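Local coordinates for protein putative acetyl/propionyl-CoA carboxylase, alpha subunit (Methylibium petroleiphilum, PDB 2O1Q) that binds zinc in a cupin-like fold and is possibly an acetylacetone dioxygenase, though its function is not established, at residues 33-45 / 133-145. Residues are numbered along the deposited sequence; the frame is centred on the assembly and turned at random.
Sequences WKLLHVSPEMGSW and VIGWEDAQGAWAA
Pro-40 lies over one face of the Trp-136 indole. Its CA sits 3.8 Å from the centroid of the six-membered ring, 11° off the ring normal. Beside it, Val-38 CG2 reaches Trp-136 CE3 at 3.7 Å, and Gly-43 CA comes within 3.5 Å of Trp-136 CD1. Trp-136 NE1 is hydrogen-bonded to OD1 of Asn-99 of a neighbouring subunit. In the middle, Ala-139 CB touches Trp-45 CE3 at 3.8 Å and also meets Trp-33 CH2. These residues are buried, and no direct hydrogen bond joins the two segments. The contact lays the C-terminal helix 136-144 across the antiparallel hairpin of strands 32-39 and 44-51, part of a large sheet of this cupin-like fold. The hairpin closes with a G1 beta bulge at Gly-43 and Ser-44.

Toward the chain end the contact opens to solvent at Ala-142. This residue is exposed, and one water bridges its O to Trp-33 NE1. Trp-143, though partly exposed, packs its ring tightly on the strand. With CG anti to the backbone N (chi1 178°), one face of its indole lies over the backbone of Lys-34 and Leu-35. Leu-35 CB stands over the five-membered ring of Trp-143, 3.8 Å from its centroid. The edge of Trp-143 points at the face of Trp-33, with the planes at 78°. Lys-20 adds a cation-pi contact to Trp-143. Replacing Trp-143 by an alanine is likely to uncover Leu-35 and the face of Trp-33 that it meets, and to leave Lys-20 without this aromatic partner.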
ATOM      1  N   TRP A  33      21.618  -9.808 -10.145  1.00 17.58           N
ATOM      2  CA  TRP A  33      20.243  -9.763  -9.647  1.00 14.55           C
ATOM      3  C   TRP A  33      19.335 -10.658 -10.476  1.00 13.57           C
ATOM      4  O   TRP A  33      19.687 -10.979 -11.605  1.00 14.59           O
ATOM      5  CB  TRP A  33      19.743  -8.326  -9.559  1.00 16.32           C
ATOM      6  CG  TRP A  33      19.328  -7.657 -10.808  1.00 16.15           C
ATOM      7  CD1 TRP A  33      19.972  -7.650 -11.982  1.00 17.72           C
ATOM      8  CD2 TRP A  33      18.163  -6.847 -10.986  1.00 16.15           C
ATOM      9  NE1 TRP A  33      19.326  -6.859 -12.878  1.00 21.04           N
ATOM     10  CE2 TRP A  33      18.171  -6.397 -12.306  1.00 15.67           C
ATOM     11  CE3 TRP A  33      17.103  -6.485 -10.159  1.00 17.42           C
ATOM     12  CZ2 TRP A  33      17.169  -5.572 -12.820  1.00 16.32           C
ATOM     13  CZ3 TRP A  33      16.116  -5.673 -10.667  1.00 20.97           C
ATOM     14  CH2 TRP A  33      16.148  -5.254 -11.992  1.00 17.88           C
ATOM     15  N   LYS A  34      18.137 -10.934  -9.923  1.00 16.34           N
ATOM     16  CA  LYS A  34      16.973 -11.516 -10.644  1.00 13.02           C
ATOM     17  C   LYS A  34      15.827 -10.663 -10.166  1.00 13.68           C
ATOM     18  O   LYS A  34      15.564 -10.597  -8.963  1.00 16.83           O
ATOM     19  CB  LYS A  34      16.757 -12.964 -10.281  1.00 16.22           C
ATOM     20  CG  LYS A  34      17.971 -13.827 -10.602  1.00 18.00           C
ATOM     21  CD  LYS A  34      17.733 -15.282 -10.221  1.00 15.94           C
ATOM     22  CE  LYS A  34      18.984 -16.089 -10.432  1.00 22.14           C
ATOM     23  NZ  LYS A  34      18.767 -17.559 -10.235  1.00 20.26           N
ATOM     24  N   LEU A  35      15.130 -10.035 -11.105  1.00 14.71           N
ATOM     25  CA  LEU A  35      13.853  -9.443 -10.822  1.00 15.44           C
ATOM     26  C   LEU A  35      12.798 -10.525 -10.742  1.00 16.04           C
ATOM     27  O   LEU A  35      12.701 -11.348 -11.606  1.00 18.34           O
ATOM     28  CB  LEU A  35      13.466  -8.430 -11.889  1.00 15.80           C
ATOM     29  CG  LEU A  35      12.174  -7.638 -11.674  1.00 15.14           C
ATOM     30  CD1 LEU A  35      12.325  -6.847 -10.381  1.00 17.34           C
ATOM     31  CD2 LEU A  35      11.908  -6.732 -12.865  1.00 19.27           C
ATOM     32  N   LEU A  36      12.023 -10.507  -9.663  1.00 16.18           N
ATOM     33  CA  LEU A  36      11.071 -11.567  -9.384  1.00 15.76           C
ATOM     34  C   LEU A  36       9.636 -11.133  -9.651  1.00 15.53           C
ATOM     35  O   LEU A  36       8.795 -11.934 -10.119  1.00 16.63           O
ATOM     36  CB  LEU A  36      11.216 -12.013  -7.954  1.00 14.46           C
ATOM     37  CG  LEU A  36      12.567 -12.656  -7.604  1.00 14.27           C
ATOM     38  CD1 LEU A  36      12.625 -12.890  -6.073  1.00 17.13           C
ATOM     39  CD2 LEU A  36      12.844 -13.923  -8.436  1.00 16.93           C
ATOM     40  N   HIS A  37       9.351  -9.858  -9.427  1.00 15.74           N
ATOM     41  CA  HIS A  37       7.965  -9.384  -9.547  1.00 16.54           C
ATOM     42  C   HIS A  37       7.918  -7.875  -9.644  1.00 15.88           C
ATOM     43  O   HIS A  37       8.690  -7.165  -8.961  1.00 15.90           O
ATOM     44  CB  HIS A  37       7.108  -9.865  -8.367  1.00 14.68           C
ATOM     45  CG  HIS A  37       5.741  -9.250  -8.315  1.00 15.87           C
ATOM     46  ND1 HIS A  37       4.678  -9.730  -9.042  1.00 16.52           N
ATOM     47  CD2 HIS A  37       5.277  -8.199  -7.617  1.00 19.68           C
ATOM     48  CE1 HIS A  37       3.626  -8.954  -8.831  1.00 18.64           C
ATOM     49  NE2 HIS A  37       3.959  -8.034  -7.944  1.00 19.41           N
ATOM     50  N   VAL A  38       6.991  -7.359 -10.421  1.00 14.76           N
ATOM     51  CA  VAL A  38       6.596  -5.965 -10.352  1.00 13.36           C
ATOM     52  C   VAL A  38       5.070  -5.879 -10.214  1.00 14.05           C
ATOM     53  O   VAL A  38       4.375  -6.652 -10.900  1.00 14.87           O
ATOM     54  CB  VAL A  38       7.110  -5.107 -11.536  1.00 13.07           C
ATOM     55  CG1 VAL A  38       8.657  -5.127 -11.616  1.00 14.68           C
ATOM     56  CG2 VAL A  38       6.391  -5.477 -12.865  1.00 15.44           C
ATOM     57  N   SER A  39       4.592  -4.888  -9.469  1.00 15.53           N
ATOM     58  CA  SER A  39       3.203  -4.572  -9.254  1.00 11.93           C
ATOM     59  C   SER A  39       2.950  -3.194  -9.856  1.00 14.58           C
ATOM     60  O   SER A  39       3.290  -2.161  -9.225  1.00 15.81           O
ATOM     61  CB  SER A  39       2.893  -4.506  -7.786  1.00 14.34           C
ATOM     62  OG  SER A  39       2.714  -5.824  -7.248  1.00 19.63           O
ATOM     63  N   PRO A  40       2.400  -3.150 -11.065  1.00 16.32           N
ATOM     64  CA  PRO A  40       2.209  -1.846 -11.719  1.00 15.88           C
ATOM     65  C   PRO A  40       1.258  -0.899 -11.022  1.00 15.82           C
ATOM     66  O   PRO A  40       1.333   0.354 -11.227  1.00 15.46           O
ATOM     67  CB  PRO A  40       1.628  -2.232 -13.105  1.00 17.80           C
ATOM     68  CG  PRO A  40       1.966  -3.654 -13.287  1.00 19.39           C
ATOM     69  CD  PRO A  40       1.877  -4.244 -11.904  1.00 16.21           C
ATOM     70  N   GLU A  41       0.313  -1.449 -10.261  1.00 16.16           N
ATOM     71  CA  GLU A  41      -0.656  -0.576  -9.635  1.00 15.96           C
ATOM     72  C   GLU A  41      -0.074   0.176  -8.440  1.00 15.19           C
ATOM     73  O   GLU A  41      -0.165   1.400  -8.381  1.00 14.99           O
ATOM     74  CB  GLU A  41      -1.865  -1.367  -9.229  1.00 16.57           C
ATOM     75  CG  GLU A  41      -2.972  -0.542  -8.680  1.00 14.95           C
ATOM     76  CD  GLU A  41      -4.024  -1.362  -7.987  1.00 15.47           C
ATOM     77  OE1 GLU A  41      -4.889  -1.963  -8.694  1.00 15.46           O
ATOM     78  OE2 GLU A  41      -3.968  -1.485  -6.739  1.00 16.61           O
HETATM   79  N   MSE A  42       0.509  -0.544  -7.472  1.00 15.58           N
HETATM   80  CA  MSE A  42       1.034   0.057  -6.281  1.00 17.35           C
HETATM   81  C   MSE A  42       2.396   0.612  -6.552  1.00 16.54           C
HETATM   82  O   MSE A  42       2.854   1.446  -5.736  1.00 16.97           O
HETATM   83  CB  MSE A  42       1.058  -0.989  -5.210  1.00 18.64           C
HETATM   84  CG  MSE A  42       1.381  -0.453  -3.846  1.00 18.56           C
HETATM   85 SE   MSE A  42       0.962  -1.701  -2.390  0.75 25.87          SE
HETATM   86  CE  MSE A  42       0.020  -3.049  -3.512  1.00 20.18           C
ATOM     87  N   GLY A  43       3.098   0.115  -7.572  1.00 14.26           N
ATOM     88  CA  GLY A  43       4.488   0.493  -7.764  1.00 14.86           C
ATOM     89  C   GLY A  43       5.478  -0.283  -6.906  1.00 16.26           C
ATOM     90  O   GLY A  43       6.615   0.167  -6.657  1.00 16.23           O
ATOM     91  N   SER A  44       5.119  -1.480  -6.460  1.00 18.38           N
ATOM     92  CA  SER A  44       6.038  -2.276  -5.703  1.00 17.90           C
ATOM     93  C   SER A  44       6.776  -3.279  -6.622  1.00 16.83           C
ATOM     94  O   SER A  44       6.385  -3.474  -7.776  1.00 17.66           O
ATOM     95  CB  SER A  44       5.333  -2.911  -4.506  1.00 17.74           C
ATOM     96  OG  SER A  44       4.390  -3.826  -5.056  1.00 19.15           O
ATOM     97  N   TRP A  45       7.919  -3.792  -6.154  1.00 18.18           N
ATOM     98  CA  TRP A  45       8.738  -4.673  -6.957  1.00 18.81           C
ATOM     99  C   TRP A  45       9.637  -5.469  -5.991  1.00 16.92           C
ATOM    100  O   TRP A  45       9.838  -5.058  -4.832  1.00 15.67           O
ATOM    101  CB  TRP A  45       9.522  -3.893  -8.018  1.00 17.04           C
ATOM    102  CG  TRP A  45      10.320  -2.713  -7.489  1.00 17.25           C
ATOM    103  CD1 TRP A  45       9.823  -1.507  -7.055  1.00 18.92           C
ATOM    104  CD2 TRP A  45      11.736  -2.614  -7.440  1.00 16.97           C
ATOM    105  NE1 TRP A  45      10.867  -0.672  -6.727  1.00 18.98           N
ATOM    106  CE2 TRP A  45      12.053  -1.337  -6.956  1.00 19.01           C
ATOM    107  CE3 TRP A  45      12.793  -3.513  -7.766  1.00 16.55           C
ATOM    108  CZ2 TRP A  45      13.368  -0.910  -6.779  1.00 22.99           C
ATOM    109  CZ3 TRP A  45      14.109  -3.081  -7.606  1.00 19.99           C
ATOM    110  CH2 TRP A  45      14.383  -1.786  -7.084  1.00 19.77           C
ATOM    111  N   VAL A 133      15.353   8.429 -10.318  1.00 18.56           N
ATOM    112  CA  VAL A 133      14.329   7.791  -9.538  1.00 18.37           C
ATOM    113  C   VAL A 133      13.976   6.482 -10.190  1.00 18.82           C
ATOM    114  O   VAL A 133      13.391   6.469 -11.248  1.00 23.84           O
ATOM    115  CB  VAL A 133      13.093   8.671  -9.417  1.00 15.41           C
ATOM    116  CG1 VAL A 133      12.029   7.963  -8.536  1.00 19.48           C
ATOM    117  CG2 VAL A 133      13.518  10.028  -8.752  1.00 17.65           C
ATOM    118  N   ILE A 134      14.320   5.390  -9.534  1.00 15.18           N
ATOM    119  CA  ILE A 134      14.335   4.071 -10.144  1.00 15.73           C
ATOM    120  C   ILE A 134      13.326   3.177  -9.440  1.00 16.98           C
ATOM    121  O   ILE A 134      13.500   2.837  -8.283  1.00 18.27           O
ATOM    122  CB  ILE A 134      15.781   3.497 -10.048  1.00 16.92           C
ATOM    123  CG1 ILE A 134      16.743   4.327 -10.908  1.00 17.88           C
ATOM    124  CG2 ILE A 134      15.857   1.987 -10.340  1.00 19.70           C
ATOM    125  CD1 ILE A 134      16.566   4.140 -12.357  1.00 19.46           C
ATOM    126  N   GLY A 135      12.261   2.833 -10.162  1.00 18.27           N
ATOM    127  CA  GLY A 135      11.255   1.983  -9.596  1.00 18.51           C
ATOM    128  C   GLY A 135      10.857   0.826 -10.444  1.00 16.19           C
ATOM    129  O   GLY A 135      11.600   0.408 -11.315  1.00 16.43           O
ATOM    130  N   TRP A 136       9.623   0.368 -10.262  1.00 15.28           N
ATOM    131  CA  TRP A 136       9.178  -0.912 -10.869  1.00 15.93           C
ATOM    132  C   TRP A 136       9.349  -0.981 -12.350  1.00 17.68           C
ATOM    133  O   TRP A 136       9.723  -2.002 -12.858  1.00 16.91           O
ATOM    134  CB  TRP A 136       7.703  -1.252 -10.504  1.00 16.94           C
ATOM    135  CG  TRP A 136       6.699  -0.455 -11.189  1.00 18.53           C
ATOM    136  CD1 TRP A 136       6.227   0.740 -10.803  1.00 15.50           C
ATOM    137  CD2 TRP A 136       6.069  -0.762 -12.428  1.00 14.86           C
ATOM    138  NE1 TRP A 136       5.333   1.221 -11.711  1.00 16.30           N
ATOM    139  CE2 TRP A 136       5.202   0.300 -12.722  1.00 15.69           C
ATOM    140  CE3 TRP A 136       6.141  -1.842 -13.321  1.00 18.74           C
ATOM    141  CZ2 TRP A 136       4.433   0.327 -13.842  1.00 18.86           C
ATOM    142  CZ3 TRP A 136       5.367  -1.804 -14.458  1.00 19.05           C
ATOM    143  CH2 TRP A 136       4.515  -0.737 -14.695  1.00 19.75           C
ATOM    144  N   GLU A 137       9.011   0.114 -13.011  1.00 15.81           N
ATOM    145  CA  GLU A 137       9.065   0.206 -14.437  1.00 16.52           C
ATOM    146  C   GLU A 137      10.513   0.191 -14.946  1.00 17.33           C
ATOM    147  O   GLU A 137      10.815  -0.396 -15.996  1.00 18.30           O
ATOM    148  CB  GLU A 137       8.315   1.481 -14.904  1.00 19.32           C
ATOM    149  CG  GLU A 137       8.040   1.597 -16.385  1.00 24.84           C
ATOM    150  CD  GLU A 137       7.420   2.966 -16.776  1.00 25.55           C
ATOM    151  OE1 GLU A 137       7.957   4.026 -16.348  1.00 35.23           O
ATOM    152  OE2 GLU A 137       6.426   2.974 -17.545  1.00 41.57           O
ATOM    153  N   ASP A 138      11.368   0.925 -14.250  1.00 14.67           N
ATOM    154  CA  ASP A 138      12.785   0.926 -14.539  1.00 14.33           C
ATOM    155  C   ASP A 138      13.384  -0.453 -14.322  1.00 17.55           C
ATOM    156  O   ASP A 138      14.142  -0.964 -15.125  1.00 17.33           O
ATOM    157  CB  ASP A 138      13.509   1.993 -13.732  1.00 13.31           C
ATOM    158  CG  ASP A 138      12.903   3.339 -13.939  1.00 19.11           C
ATOM    159  OD1 ASP A 138      13.028   3.869 -15.072  1.00 21.03           O
ATOM    160  OD2 ASP A 138      12.234   3.798 -12.999  1.00 22.61           O
ATOM    161  N   ALA A 139      13.012  -1.073 -13.220  1.00 17.10           N
ATOM    162  CA  ALA A 139      13.459  -2.418 -12.937  1.00 17.92           C
ATOM    163  C   ALA A 139      13.040  -3.405 -13.989  1.00 17.19           C
ATOM    164  O   ALA A 139      13.852  -4.188 -14.425  1.00 16.99           O
ATOM    165  CB  ALA A 139      12.984  -2.865 -11.550  1.00 18.68           C
ATOM    166  N   GLN A 140      11.798  -3.348 -14.404  1.00 16.88           N
ATOM    167  CA  GLN A 140      11.286  -4.285 -15.372  1.00 14.78           C
ATOM    168  C   GLN A 140      12.009  -4.090 -16.675  1.00 16.42           C
ATOM    169  O   GLN A 140      12.309  -5.042 -17.350  1.00 17.02           O
ATOM    170  CB  GLN A 140       9.773  -4.182 -15.510  1.00 16.44           C
ATOM    171  CG  GLN A 140       9.147  -5.257 -16.374  1.00 17.08           C
ATOM    172  CD  GLN A 140       7.667  -5.012 -16.624  1.00 20.55           C
ATOM    173  OE1 GLN A 140       7.268  -3.934 -17.107  1.00 22.80           O
ATOM    174  NE2 GLN A 140       6.883  -6.019 -16.402  1.00 20.45           N
ATOM    175  N   GLY A 141      12.269  -2.851 -17.061  1.00 17.38           N
ATOM    176  CA  GLY A 141      12.921  -2.592 -18.335  1.00 16.62           C
ATOM    177  C   GLY A 141      14.374  -3.054 -18.295  1.00 17.47           C
ATOM    178  O   GLY A 141      14.873  -3.602 -19.258  1.00 18.81           O
ATOM    179  N   ALA A 142      15.076  -2.777 -17.202  1.00 16.81           N
ATOM    180  CA  ALA A 142      16.475  -3.214 -17.079  1.00 17.55           C
ATOM    181  C   ALA A 142      16.573  -4.742 -17.071  1.00 18.97           C
ATOM    182  O   ALA A 142      17.535  -5.299 -17.601  1.00 20.74           O
ATOM    183  CB  ALA A 142      17.096  -2.656 -15.849  1.00 17.38           C
ATOM    184  N   TRP A 143      15.580  -5.422 -16.522  1.00 16.54           N
ATOM    185  CA  TRP A 143      15.565  -6.872 -16.447  1.00 20.44           C
ATOM    186  C   TRP A 143      15.242  -7.541 -17.762  1.00 20.90           C
ATOM    187  O   TRP A 143      15.904  -8.511 -18.160  1.00 22.60           O
ATOM    188  CB  TRP A 143      14.477  -7.313 -15.472  1.00 15.85           C
ATOM    189  CG  TRP A 143      14.345  -8.801 -15.348  1.00 17.80           C
ATOM    190  CD1 TRP A 143      13.275  -9.532 -15.636  1.00 18.96           C
ATOM    191  CD2 TRP A 143      15.338  -9.712 -14.860  1.00 17.41           C
ATOM    192  NE1 TRP A 143      13.499 -10.851 -15.319  1.00 19.41           N
ATOM    193  CE2 TRP A 143      14.794 -11.007 -14.939  1.00 18.21           C
ATOM    194  CE3 TRP A 143      16.651  -9.565 -14.446  1.00 14.14           C
ATOM    195  CZ2 TRP A 143      15.498 -12.142 -14.528  1.00 19.88           C
ATOM    196  CZ3 TRP A 143      17.342 -10.693 -14.032  1.00 19.92           C
ATOM    197  CH2 TRP A 143      16.789 -11.943 -14.108  1.00 20.03           C
ATOM    198  N   ALA A 144      14.251  -6.998 -18.454  1.00 22.81           N
ATOM    199  CA  ALA A 144      13.485  -7.719 -19.468  1.00 28.72           C
ATOM    200  C   ALA A 144      13.533  -7.071 -20.842  1.00 30.97           C
ATOM    201  O   ALA A 144      13.200  -7.736 -21.827  1.00 33.74           O
ATOM    202  CB  ALA A 144      12.014  -7.816 -19.012  1.00 27.72           C
ATOM    203  N   ALA A 145      13.938  -5.804 -20.927  1.00 33.66           N
ATOM    204  CA  ALA A 145      14.109  -5.098 -22.208  1.00 35.07           C
ATOM    205  C   ALA A 145      15.589  -4.879 -22.564  1.00 38.23           C
ATOM    206  O   ALA A 145      16.515  -5.358 -21.890  1.00 41.49           O
ATOM    207  CB  ALA A 145      13.384  -3.773 -22.174  1.00 31.98           C
ATOM    208  OXT ALA A 145      15.902  -4.215 -23.562  1.00 41.75           O
TER
HETATM  209  O   HOH W   1      19.833  -5.918 -15.578  1.00 25.37           O
HETATM  210  O   HOH W   2       8.151   1.862  -8.221  1.00 14.94           O